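Side-chain contacts in thioredoxin family protein (Pseudomonas aeruginosa, PDB 1Z6N), which is of unknown function but adopts a thioredoxin-like alpha/beta fold, binds a magnesium ion and may act in thiol-disulfide chemistry: residues 12-15 with 16-20; 140-143 with 144-148. All blocks are in the same frame, centred on the assembly; numbering follows the deposited sequence.

Contact 1 of 2, residues 12-15 with 16-20; sequences EDFA and AFVGH. With MG (magnesium ion), chain B.
Asp-13 OD1 is gripped twice: the backbone N of Ala-16 donates to it at 2.9 Å, nearly in line with the C-O bond, and a water donates to it at 2.7 Å. That water also belongs to the magnesium ion, which Asp-13 OD2 binds at 2.1 Å; five waters complete the metal's shell, so one carboxylate serves helix and ion together. Asp-13 is the N-cap of helix 14-19, and its CG lies between the backbone N and the carbonyl carbon (chi1 61°), which turns the carboxylate back over the first turn. Glu-12, one residue earlier, reaches along the whole short helix to His-20, just past its end. His-20 NE2 donates to Glu-12 OE2 over 2.9 Å on the syn side, and OE2 lies in the imidazole plane although the two flat groups are turned 52° apart. The negative carboxylate would be expected to favour a protonated imidazole. On the buried side of this short helix of the thioredoxin-like domain, Val-18 CG2 sits over one face of the Phe-14 ring, 3.7 Å from its centroid, a CH-pi contact. Phe-17 CD2 approaches Phe-14 CD1 obliquely at 4.1 Å. Both aromatic rings pack on Leu-73 of helix 67-82 and Ile-90 of strand 86-91, while Val-18 meets Val-29 of helix 23-39.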
loop_
_atom_site.group_PDB
_atom_site.type_symbol
_atom_site.label_atom_id
_atom_site.label_comp_id
_atom_site.label_asym_id
_atom_site.label_seq_id
_atom_site.Cartn_x
_atom_site.Cartn_y
_atom_site.Cartn_z
ATOM N N GLU A 12 -10.620 6.319 3.795
ATOM C CA GLU A 12 -10.627 7.349 2.757
ATOM C C GLU A 12 -9.963 6.878 1.465
ATOM O O GLU A 12 -9.060 6.036 1.498
ATOM C CB GLU A 12 -9.971 8.618 3.288
ATOM C CG GLU A 12 -10.734 9.151 4.514
ATOM C CD GLU A 12 -10.448 10.602 4.873
ATOM O OE1 GLU A 12 -9.802 10.825 5.932
ATOM O OE2 GLU A 12 -10.898 11.517 4.138
ATOM N N ASP A 13 -10.416 7.406 0.325
ATOM C CA ASP A 13 -9.711 7.117 -0.913
ATOM C C ASP A 13 -8.361 7.850 -0.926
ATOM O O ASP A 13 -8.117 8.743 -0.113
ATOM C CB ASP A 13 -10.569 7.373 -2.167
ATOM C CG ASP A 13 -11.017 8.820 -2.283
ATOM O OD1 ASP A 13 -10.165 9.731 -2.171
ATOM O OD2 ASP A 13 -12.232 9.059 -2.513
ATOM N N PHE A 14 -7.472 7.449 -1.836
ATOM C CA PHE A 14 -6.124 8.005 -1.843
ATOM C C PHE A 14 -6.109 9.508 -2.038
ATOM O O PHE A 14 -5.361 10.234 -1.358
ATOM C CB PHE A 14 -5.260 7.314 -2.889
ATOM C CG PHE A 14 -3.819 7.728 -2.846
ATOM C CD1 PHE A 14 -2.998 7.311 -1.786
ATOM C CD2 PHE A 14 -3.276 8.527 -3.846
ATOM C CE1 PHE A 14 -1.642 7.695 -1.746
ATOM C CE2 PHE A 14 -1.919 8.905 -3.816
ATOM C CZ PHE A 14 -1.117 8.483 -2.761
ATOM N N ALA A 15 -6.947 9.994 -2.947
ATOM C CA ALA A 15 -6.984 11.430 -3.214
ATOM C C ALA A 15 -7.373 12.224 -1.955
ATOM O O ALA A 15 -6.806 13.287 -1.682
ATOM C CB ALA A 15 -7.932 11.705 -4.351
ATOM N N ALA A 16 -8.352 11.728 -1.206
ATOM C CA ALA A 16 -8.786 12.416 -0.001
ATOM C C ALA A 16 -7.681 12.322 1.064
ATOM O O ALA A 16 -7.384 13.305 1.752
ATOM C CB ALA A 16 -10.067 11.786 0.521
ATOM N N PHE A 17 -7.088 11.138 1.214
ATOM C CA PHE A 17 -5.968 10.953 2.148
ATOM C C PHE A 17 -4.847 11.960 1.861
ATOM O O PHE A 17 -4.392 12.672 2.771
ATOM C CB PHE A 17 -5.481 9.510 1.977
ATOM C CG PHE A 17 -4.201 9.190 2.691
ATOM C CD1 PHE A 17 -4.189 8.983 4.060
ATOM C CD2 PHE A 17 -3.022 9.045 1.969
ATOM C CE1 PHE A 17 -2.978 8.634 4.715
ATOM C CE2 PHE A 17 -1.836 8.706 2.613
ATOM C CZ PHE A 17 -1.828 8.494 3.987
ATOM N N VAL A 18 -4.420 12.056 0.599
ATOM C CA VAL A 18 -3.369 13.023 0.258
ATOM C C VAL A 18 -3.819 14.445 0.573
ATOM O O VAL A 18 -3.021 15.262 1.050
ATOM C CB VAL A 18 -2.968 12.887 -1.205
ATOM C CG1 VAL A 18 -2.032 14.019 -1.637
ATOM C CG2 VAL A 18 -2.309 11.506 -1.411
ATOM N N GLY A 19 -5.093 14.719 0.318
ATOM C CA GLY A 19 -5.637 16.064 0.506
ATOM C C GLY A 19 -5.643 16.574 1.936
ATOM O O GLY A 19 -5.799 17.788 2.142
ATOM N N HIS A 20 -5.466 15.685 2.912
ATOM C CA HIS A 20 -5.375 16.109 4.325
ATOM C C HIS A 20 -3.928 16.316 4.759
ATOM O O HIS A 20 -3.682 16.671 5.925
ATOM C CB HIS A 20 -6.002 15.105 5.294
ATOM C CG HIS A 20 -7.450 14.841 5.049
ATOM N ND1 HIS A 20 -8.408 15.823 5.122
ATOM C CD2 HIS A 20 -8.109 13.691 4.759
ATOM C CE1 HIS A 20 -9.596 15.298 4.862
ATOM N NE2 HIS A 20 -9.437 14.010 4.621
HETATM MG MG MG B . -13.315 10.708 -3.122
HETATM O O HOH W 1 -11.652 11.903 -2.826
HETATM O O HOH W 2 -14.367 12.337 -3.788
HETATM O O HOH W 3 -13.907 10.854 -1.277
HETATM O O HOH W 4 -14.912 9.428 -3.619
HETATM O O HOH W 5 -12.629 10.294 -5.140
#

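Contact 2 of 2, residues 140-143 with 144-148; sequences QALA and AYKAG
With CG anti to the backbone N (chi1 162°), the Tyr-145 ring extends beside Leu-142, whose own chi1 of -89° and extended chi2 carry CD2 to the ring. The two side chains run the same way from neighbouring turns of helix 139-146, and Leu-142 CD2 meets Tyr-145 CD2 obliquely at 3.9 Å. Beyond this apolar touch the phenol leads away from the segment 140-143: its OH is hydrogen-bonded to Asp-68 OD1 and Asn-72 ND2, and the ring packs against Arg-130, Pro-131 and Tyr-150. Lys-146 follows one residue on, its CB and CG both 3.4 Å from Leu-142 O. Its extended aliphatic chain brings NZ to 4.4 Å from Leu-142 CD1, so the leucine has a ring along one branch and a lysine end near the other.

The backbone bonds hold these side chains in step. Tyr-145 N donates to Ala-141 O, and Lys-146 N to Leu-142 O at 2.7 Å, and Ala-147 N donates to Ala-143 O as the helix runs out. Gly-148 then ends it in a Schellman motif, its positive phi (91°) accompanying the 2.8 Å bond from its N to Tyr-145 O. At the earlier end a water bridges the gap between Gln-140 O and Ala-144 N, donating to the first and accepting from the second. The chemistry thus divides along the tyrosine: a single carbon contact with Leu-142 touches its ring, while the two polar partners of its hydroxyl, both on helix 67-82, tie helix 139-146 to that helix.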
loop_
_atom_site.group_PDB
_atom_site.type_symbol
_atom_site.label_atom_id
_atom_site.label_comp_id
_atom_site.label_asym_id
_atom_site.label_seq_id
_atom_site.Cartn_x
_atom_site.Cartn_y
_atom_site.Cartn_z
ATOM N N GLN A 140 21.720 -0.287 4.507
ATOM C CA GLN A 140 22.346 0.254 3.295
ATOM C C GLN A 140 21.391 0.425 2.114
ATOM O O GLN A 140 21.725 1.110 1.149
ATOM C CB GLN A 140 23.525 -0.613 2.865
ATOM C CG GLN A 140 24.632 -0.721 3.891
ATOM C CD GLN A 140 25.952 -1.095 3.263
ATOM O OE1 GLN A 140 26.373 -2.254 3.315
ATOM N NE2 GLN A 140 26.612 -0.119 2.648
ATOM N N ALA A 141 20.223 -0.211 2.182
ATOM C CA ALA A 141 19.225 -0.113 1.117
ATOM C C ALA A 141 18.228 1.002 1.402
ATOM O O ALA A 141 17.498 1.427 0.498
ATOM C CB ALA A 141 18.498 -1.439 0.943
ATOM N N LEU A 142 18.203 1.464 2.657
ATOM C CA LEU A 142 17.254 2.498 3.091
ATOM C C LEU A 142 17.375 3.771 2.285
ATOM O O LEU A 142 16.368 4.339 1.876
ATOM C CB LEU A 142 17.395 2.814 4.586
ATOM C CG LEU A 142 16.572 1.991 5.583
ATOM C CD1 LEU A 142 16.808 2.475 7.014
ATOM C CD2 LEU A 142 15.087 2.025 5.237
ATOM N N ALA A 143 18.615 4.206 2.049
ATOM C CA ALA A 143 18.877 5.398 1.265
ATOM C C ALA A 143 18.164 5.350 -0.083
ATOM O O ALA A 143 17.412 6.259 -0.412
ATOM C CB ALA A 143 20.388 5.616 1.085
ATOM N N ALA A 144 18.392 4.275 -0.841
ATOM C CA ALA A 144 17.776 4.104 -2.161
ATOM C C ALA A 144 16.258 3.985 -2.055
ATOM O O ALA A 144 15.517 4.534 -2.873
ATOM C CB ALA A 144 18.338 2.879 -2.842
ATOM N N TYR A 145 15.802 3.260 -1.041
ATOM C CA TYR A 145 14.377 3.178 -0.751
ATOM C C TYR A 145 13.730 4.549 -0.465
ATOM O O TYR A 145 12.703 4.883 -1.068
ATOM C CB TYR A 145 14.139 2.203 0.400
ATOM C CG TYR A 145 12.792 2.348 1.053
ATOM C CD1 TYR A 145 11.634 1.920 0.404
ATOM C CD2 TYR A 145 12.680 2.908 2.322
ATOM C CE1 TYR A 145 10.386 2.052 1.012
ATOM C CE2 TYR A 145 11.435 3.043 2.937
ATOM C CZ TYR A 145 10.299 2.613 2.270
ATOM O OH TYR A 145 9.061 2.731 2.873
ATOM N N LYS A 146 14.331 5.329 0.444
ATOM C CA LYS A 146 13.790 6.652 0.832
ATOM C C LYS A 146 13.822 7.612 -0.357
ATOM O O LYS A 146 13.071 8.596 -0.408
ATOM C CB LYS A 146 14.561 7.253 2.011
ATOM C CG LYS A 146 14.277 6.628 3.372
ATOM C CD LYS A 146 15.227 7.184 4.438
ATOM C CE LYS A 146 15.142 6.415 5.752
ATOM N NZ LYS A 146 16.262 6.826 6.654
ATOM N N ALA A 147 14.698 7.312 -1.311
ATOM C CA ALA A 147 14.775 8.026 -2.576
ATOM C C ALA A 147 13.810 7.512 -3.655
ATOM O O ALA A 147 13.782 8.042 -4.764
ATOM C CB ALA A 147 16.214 8.023 -3.095
ATOM N N GLY A 148 13.038 6.465 -3.355
ATOM C CA GLY A 148 12.084 5.938 -4.333
ATOM C C GLY A 148 12.545 4.832 -5.279
ATOM O O GLY A 148 11.850 4.493 -6.243
HETATM O O HOH W 6 20.661 2.660 -0.451
#

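Overall arrangement
Both contacts are local, each within one short helix, and their centres lie 25 Å apart with no touch between them. Contact 1 sits nearer the centre of the chain: its aromatic side joins the interior against helix 67-82 and strand 86-91, while its carboxylates and imidazole hold the more exposed side. Contact 2 lies farther out, about 17 Å from the chain centre, and buries one aromatic ring, Tyr-145. Helix 67-82 is common ground, met by contact 1 through packing of its aromatic rings and by contact 2 through hydrogen bonds. The helix ends differ too: a side-chain cap opens one, and a glycine turn closes the other.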